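Local coordinates for hypothetical protein PH1566 (Pyrococcus horikoshii, PDB 2E3U) that probably binds RNA through two KH domains and is thought to act as a Dim2p-type factor in pre-ribosomal RNA processing, at residues Ala93-Leu98 and Glu117-Ile122; Ile185-Arg190 and Tyr198-Arg203. All coordinates share one frame; numbering follows the deposited sequence.

Interaction 1 joins the two sheet-and-helix halves of the chain: helix 87-101, which packs on strand 75-80 of the first sheet, meets strand 118-123, an outermost strand of the second three-stranded antiparallel sheet. Interaction 2 lies wholly in the second half, where the C-terminal helix 194-203 folds back beside helix 175-189. Their centres are about 23 Å apart and their nearest atoms about 6 Å, without touching. Helix 175-189 connects them indirectly: Lys182 on it forms a salt bridge with Glu120 of the strand in interaction 1, and Lys187 reaches Tyr200 in interaction 2. The centre of interaction 1 lies about 5 Å, and that of interaction 2 about 20 Å, from the centre of the chain.

Interaction 1: Ala93-Leu98 and Glu117-Ile122; sequences ARDIVL and EYLEII
Leu119 of strand 118-123 reaches across to helix 87-101 and brings its CD2 methyl against Leu98 and Asp95. The apolar part is small: CD2 of Leu119 lies 3.7 Å from CB of Leu98, so a branch methyl meets the root of the other side chain. Leu119 extends from the strand toward the helix because its first torsion, 173°, sets CG opposite the backbone N. The same methyl also comes to 3.3 Å from the backbone O of Asp95, a contact of carbon with a carbonyl oxygen, and to 4.1 Å from CB of Asp95. Leu119 also touches Ile172 of the neighbouring strand 168-173.

The polar chemistry stays on the helix. Arg94 grips Asp95 side-on, its NE and NH2 both 2.8 Å from OD1 of Asp95 and both coming from one face of the carboxylate, while OD1 lies nearly in the guanidinium plane. NH2 adds a weak bond to OD2. Replacing Asp95 by an alanine would probably cost Arg94 this partner and leave its guanidinium freer to turn.

Leu119 supplies the largest share of the 152 Å² buried between the segments, with its CD2 at the closest approach, and the adjoining ion pair probably offsets the charges of Arg94 and Asp95 within the helix without tying it to the strand.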
loop_
_atom_site.group_PDB
_atom_site.type_symbol
_atom_site.label_atom_id
_atom_site.label_comp_id
_atom_site.label_asym_id
_atom_site.label_seq_id
_atom_site.Cartn_x
_atom_site.Cartn_y
_atom_site.Cartn_z
ATOM N N ALA A 93 9.334 -2.936 7.344
ATOM C CA ALA A 93 9.547 -1.494 7.377
ATOM C C ALA A 93 9.622 -0.922 5.962
ATOM O O ALA A 93 9.074 0.133 5.703
ATOM C CB ALA A 93 10.811 -1.117 8.186
ATOM N N ARG A 94 10.298 -1.621 5.048
ATOM C CA ARG A 94 10.408 -1.137 3.691
ATOM C C ARG A 94 9.024 -1.045 3.020
ATOM O O ARG A 94 8.704 -0.069 2.327
ATOM C CB ARG A 94 11.313 -2.073 2.873
ATOM C CG ARG A 94 11.285 -1.743 1.360
ATOM C CD ARG A 94 11.557 -2.940 0.482
ATOM N NE ARG A 94 10.581 -3.991 0.676
ATOM C CZ ARG A 94 10.855 -5.295 0.575
ATOM N NH1 ARG A 94 12.078 -5.698 0.314
ATOM N NH2 ARG A 94 9.893 -6.203 0.748
ATOM N N ASP A 95 8.211 -2.082 3.241
ATOM C CA ASP A 95 6.895 -2.185 2.662
ATOM C C ASP A 95 5.952 -1.134 3.250
ATOM O O ASP A 95 5.117 -0.611 2.542
ATOM C CB ASP A 95 6.349 -3.599 2.857
ATOM C CG ASP A 95 7.048 -4.614 1.983
ATOM O OD1 ASP A 95 7.861 -4.241 1.092
ATOM O OD2 ASP A 95 6.788 -5.813 2.175
ATOM N N ILE A 96 6.119 -0.800 4.515
ATOM C CA ILE A 96 5.363 0.288 5.129
ATOM C C ILE A 96 5.691 1.628 4.492
ATOM O O ILE A 96 4.778 2.401 4.161
ATOM C CB ILE A 96 5.625 0.370 6.660
ATOM C CG1 ILE A 96 4.997 -0.831 7.347
ATOM C CG2 ILE A 96 5.113 1.711 7.251
ATOM C CD1 ILE A 96 5.517 -1.036 8.799
ATOM N N VAL A 97 6.992 1.909 4.356
ATOM C CA VAL A 97 7.487 3.044 3.562
ATOM C C VAL A 97 6.896 3.114 2.146
ATOM O O VAL A 97 6.396 4.189 1.709
ATOM C CB VAL A 97 9.038 3.008 3.437
ATOM C CG1 VAL A 97 9.549 4.092 2.490
ATOM C CG2 VAL A 97 9.673 3.137 4.833
ATOM N N LEU A 98 7.006 1.998 1.418
ATOM C CA LEU A 98 6.387 1.873 0.076
ATOM C C LEU A 98 4.864 2.086 0.053
ATOM O O LEU A 98 4.352 2.709 -0.873
ATOM C CB LEU A 98 6.674 0.493 -0.538
ATOM C CG LEU A 98 8.098 0.229 -0.983
ATOM C CD1 LEU A 98 8.169 -1.230 -1.412
ATOM C CD2 LEU A 98 8.443 1.219 -2.164
ATOM N N GLU A 117 0.640 -10.643 6.364
ATOM C CA GLU A 117 0.143 -9.501 5.584
ATOM C C GLU A 117 1.237 -9.036 4.628
ATOM O O GLU A 117 2.415 -8.959 5.009
ATOM C CB GLU A 117 -0.322 -8.365 6.493
ATOM C CG GLU A 117 -1.658 -7.806 6.111
ATOM C CD GLU A 117 -2.814 -8.435 6.834
ATOM O OE1 GLU A 117 -2.687 -9.460 7.505
ATOM O OE2 GLU A 117 -3.902 -7.895 6.720
ATOM N N TYR A 118 0.838 -8.754 3.389
ATOM C CA TYR A 118 1.756 -8.386 2.313
ATOM C C TYR A 118 1.242 -7.141 1.606
ATOM O O TYR A 118 0.075 -6.764 1.751
ATOM C CB TYR A 118 1.871 -9.518 1.281
ATOM C CG TYR A 118 2.435 -10.824 1.829
ATOM C CD1 TYR A 118 3.768 -11.180 1.624
ATOM C CD2 TYR A 118 1.633 -11.691 2.557
ATOM C CE1 TYR A 118 4.278 -12.379 2.137
ATOM C CE2 TYR A 118 2.132 -12.886 3.076
ATOM C CZ TYR A 118 3.453 -13.214 2.873
ATOM O OH TYR A 118 3.919 -14.416 3.376
ATOM N N LEU A 119 2.133 -6.536 0.837
ATOM C CA LEU A 119 1.865 -5.352 0.069
ATOM C C LEU A 119 1.974 -5.771 -1.376
ATOM O O LEU A 119 2.888 -6.498 -1.714
ATOM C CB LEU A 119 2.907 -4.261 0.367
ATOM C CG LEU A 119 2.839 -3.031 -0.505
ATOM C CD1 LEU A 119 1.485 -2.267 -0.411
ATOM C CD2 LEU A 119 4.056 -2.099 -0.189
ATOM N N GLU A 120 1.042 -5.320 -2.211
ATOM C CA GLU A 120 1.135 -5.522 -3.642
ATOM C C GLU A 120 0.837 -4.209 -4.347
ATOM O O GLU A 120 -0.215 -3.635 -4.145
ATOM C CB GLU A 120 0.210 -6.667 -4.144
ATOM C CG GLU A 120 -0.023 -6.633 -5.693
ATOM C CD GLU A 120 -0.148 -7.992 -6.381
ATOM O OE1 GLU A 120 0.067 -8.053 -7.616
ATOM O OE2 GLU A 120 -0.468 -9.011 -5.732
ATOM N N ILE A 121 1.776 -3.737 -5.159
ATOM C CA ILE A 121 1.579 -2.533 -5.980
ATOM C C ILE A 121 1.355 -2.878 -7.456
ATOM O O ILE A 121 2.155 -3.558 -8.090
ATOM C CB ILE A 121 2.774 -1.553 -5.940
ATOM C CG1 ILE A 121 3.403 -1.435 -4.551
ATOM C CG2 ILE A 121 2.384 -0.183 -6.513
ATOM C CD1 ILE A 121 2.566 -0.800 -3.551
ATOM N N ILE A 122 0.261 -2.358 -7.996
ATOM C CA ILE A 122 -0.137 -2.594 -9.373
ATOM C C ILE A 122 -0.036 -1.290 -10.160
ATOM O O ILE A 122 -0.597 -0.278 -9.751
ATOM C CB ILE A 122 -1.618 -3.113 -9.422
ATOM C CG1 ILE A 122 -1.742 -4.493 -8.767
ATOM C CG2 ILE A 122 -2.129 -3.188 -10.836
ATOM C CD1 ILE A 122 -0.708 -5.519 -9.294
#

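Interaction 2: Ile185-Arg190 and Tyr198-Arg203; sequences IEKLAR and YRYLER
Lys187 on helix 175-189 stretches toward helix 194-203 and lays its CE methylene over the ring of Tyr200. Two residues before it, the backbone O of Ile185 accepts from Ala189 N within the last turns of the helix. Ile185, Glu186 and, as the helix ends, Ala189 all turn to another neighbour, Ile127.

At Lys187 the chain runs out nearly extended before bending at its last torsion (chi4 -79°). CE stands 4.2 Å from the centroid of the Tyr200 ring and only 16° off the ring normal, a CH-pi contact over the face. The approach is displaced toward the rim, with CG and CD1 of Tyr200 each 4.1 Å from CE of Lys187, and the two side chains cross at about a right angle. Tyr200 presents this face with its own CG anti to the backbone N (chi1 164°), while its OH makes a weak hydrogen bond with Arg204. The ammonium does not approach a charge of its own sign closely: NZ of Lys187 is 6.3 Å from NH2 of Arg203, a separation at which repulsion is probably modest.

Next comes Leu188, which packs between two helices, touching His194 and Val197 of helix 194-203, and Thr150 and Ile154 of helix 149-158.

The arrangement is a helical hairpin, helix 175-189 followed by helix 194-203, in which the C-terminal helix packs back against the helices of the type I KH domain.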
loop_
_atom_site.group_PDB
_atom_site.type_symbol
_atom_site.label_atom_id
_atom_site.label_comp_id
_atom_site.label_asym_id
_atom_site.label_seq_id
_atom_site.Cartn_x
_atom_site.Cartn_y
_atom_site.Cartn_z
ATOM N N ILE A 185 -10.652 -5.388 -8.868
ATOM C CA ILE A 185 -10.056 -4.159 -9.428
ATOM C C ILE A 185 -9.773 -4.312 -10.938
ATOM O O ILE A 185 -10.077 -3.418 -11.709
ATOM C CB ILE A 185 -8.757 -3.794 -8.635
ATOM C CG1 ILE A 185 -9.108 -3.227 -7.256
ATOM C CG2 ILE A 185 -7.792 -2.881 -9.434
ATOM C CD1 ILE A 185 -7.872 -3.172 -6.301
ATOM N N GLU A 186 -9.189 -5.448 -11.329
ATOM C CA GLU A 186 -8.963 -5.807 -12.724
ATOM C C GLU A 186 -10.263 -5.806 -13.553
ATOM O O GLU A 186 -10.324 -5.167 -14.595
ATOM C CB GLU A 186 -8.229 -7.160 -12.815
ATOM C CG GLU A 186 -6.707 -7.066 -12.523
ATOM C CD GLU A 186 -5.994 -8.426 -12.465
ATOM O OE1 GLU A 186 -6.657 -9.486 -12.287
ATOM O OE2 GLU A 186 -4.755 -8.435 -12.571
ATOM N N LYS A 187 -11.297 -6.504 -13.079
ATOM C CA LYS A 187 -12.644 -6.417 -13.649
ATOM C C LYS A 187 -13.182 -4.989 -13.838
ATOM O O LYS A 187 -13.669 -4.638 -14.900
ATOM C CB LYS A 187 -13.626 -7.233 -12.806
ATOM C CG LYS A 187 -13.456 -8.709 -12.992
ATOM C CD LYS A 187 -14.117 -9.463 -11.887
ATOM C CE LYS A 187 -13.699 -10.918 -11.966
ATOM N NZ LYS A 187 -14.483 -11.615 -13.039
ATOM N N LEU A 188 -13.095 -4.180 -12.794
ATOM C CA LEU A 188 -13.571 -2.799 -12.829
ATOM C C LEU A 188 -12.772 -1.955 -13.816
ATOM O O LEU A 188 -13.351 -1.118 -14.496
ATOM C CB LEU A 188 -13.510 -2.177 -11.442
ATOM C CG LEU A 188 -14.503 -2.674 -10.400
ATOM C CD1 LEU A 188 -13.954 -2.363 -9.000
ATOM C CD2 LEU A 188 -15.912 -2.099 -10.611
ATOM N N ALA A 189 -11.456 -2.180 -13.884
ATOM C CA ALA A 189 -10.559 -1.469 -14.832
ATOM C C ALA A 189 -10.912 -1.759 -16.288
ATOM O O ALA A 189 -10.879 -0.859 -17.127
ATOM C CB ALA A 189 -9.084 -1.806 -14.563
ATOM N N ARG A 190 -11.255 -3.019 -16.571
ATOM C CA ARG A 190 -11.692 -3.467 -17.914
ATOM C C ARG A 190 -13.148 -3.129 -18.292
ATOM O O ARG A 190 -13.616 -3.524 -19.345
ATOM C CB ARG A 190 -11.455 -4.976 -18.067
ATOM C CG ARG A 190 -10.028 -5.341 -18.476
ATOM C CD ARG A 190 -9.825 -5.062 -20.006
ATOM N NE ARG A 190 -11.082 -5.285 -20.744
ATOM C CZ ARG A 190 -11.431 -6.484 -21.276
ATOM N NH1 ARG A 190 -12.610 -6.572 -21.893
ATOM N NH2 ARG A 190 -10.588 -7.586 -21.209
ATOM N N TYR A 198 -19.677 -7.053 -7.982
ATOM C CA TYR A 198 -20.271 -7.228 -6.664
ATOM C C TYR A 198 -20.725 -8.683 -6.403
ATOM O O TYR A 198 -20.610 -9.196 -5.268
ATOM C CB TYR A 198 -21.425 -6.236 -6.451
ATOM C CG TYR A 198 -21.059 -4.752 -6.474
ATOM C CD1 TYR A 198 -22.021 -3.778 -6.804
ATOM C CD2 TYR A 198 -19.775 -4.315 -6.160
ATOM C CE1 TYR A 198 -21.705 -2.418 -6.829
ATOM C CE2 TYR A 198 -19.447 -2.951 -6.168
ATOM C CZ TYR A 198 -20.418 -2.001 -6.499
ATOM O OH TYR A 198 -20.076 -0.630 -6.494
ATOM N N ARG A 199 -21.249 -9.338 -7.433
ATOM C CA ARG A 199 -21.597 -10.746 -7.329
ATOM C C ARG A 199 -20.349 -11.631 -7.186
ATOM O O ARG A 199 -20.324 -12.504 -6.340
ATOM C CB ARG A 199 -22.506 -11.183 -8.487
ATOM C CG ARG A 199 -24.002 -10.836 -8.263
ATOM C CD ARG A 199 -24.731 -10.736 -9.581
ATOM N NE ARG A 199 -26.197 -10.585 -9.532
ATOM C CZ ARG A 199 -26.829 -9.412 -9.533
ATOM N NH1 ARG A 199 -26.134 -8.282 -9.510
ATOM N NH2 ARG A 199 -28.154 -9.359 -9.537
ATOM N N TYR A 200 -19.316 -11.394 -7.994
ATOM C CA TYR A 200 -17.999 -12.014 -7.801
ATOM C C TYR A 200 -17.451 -11.874 -6.372
ATOM O O TYR A 200 -16.954 -12.846 -5.794
ATOM C CB TYR A 200 -16.949 -11.489 -8.817
ATOM C CG TYR A 200 -15.512 -11.812 -8.392
ATOM C CD1 TYR A 200 -14.934 -13.040 -8.695
ATOM C CD2 TYR A 200 -14.757 -10.891 -7.672
ATOM C CE1 TYR A 200 -13.628 -13.349 -8.298
ATOM C CE2 TYR A 200 -13.464 -11.183 -7.245
ATOM C CZ TYR A 200 -12.908 -12.409 -7.556
ATOM O OH TYR A 200 -11.622 -12.700 -7.124
ATOM N N LEU A 201 -17.535 -10.665 -5.812
ATOM C CA LEU A 201 -17.078 -10.417 -4.450
ATOM C C LEU A 201 -17.925 -11.121 -3.394
ATOM O O LEU A 201 -17.382 -11.575 -2.377
ATOM C CB LEU A 201 -16.968 -8.913 -4.144
ATOM C CG LEU A 201 -15.851 -8.126 -4.805
ATOM C CD1 LEU A 201 -16.186 -6.644 -4.864
ATOM C CD2 LEU A 201 -14.458 -8.352 -4.145
ATOM N N GLU A 202 -19.235 -11.218 -3.613
ATOM C CA GLU A 202 -20.099 -11.974 -2.689
ATOM C C GLU A 202 -19.685 -13.435 -2.654
ATOM O O GLU A 202 -19.618 -14.041 -1.586
ATOM C CB GLU A 202 -21.587 -11.881 -3.057
ATOM C CG GLU A 202 -22.391 -10.778 -2.338
ATOM C CD GLU A 202 -22.566 -11.002 -0.835
ATOM O OE1 GLU A 202 -22.494 -12.178 -0.383
ATOM O OE2 GLU A 202 -22.787 -9.998 -0.104
ATOM N N ARG A 203 -19.377 -13.978 -3.828
ATOM C CA ARG A 203 -18.980 -15.371 -3.962
ATOM C C ARG A 203 -17.654 -15.675 -3.246
ATOM O O ARG A 203 -17.443 -16.784 -2.743
ATOM C CB ARG A 203 -18.947 -15.795 -5.436
ATOM C CG ARG A 203 -20.214 -16.510 -5.889
ATOM C CD ARG A 203 -20.389 -16.542 -7.442
ATOM N NE ARG A 203 -19.109 -16.640 -8.147
ATOM C CZ ARG A 203 -18.711 -15.823 -9.119
ATOM N NH1 ARG A 203 -19.508 -14.852 -9.538
ATOM N NH2 ARG A 203 -17.520 -15.996 -9.691
#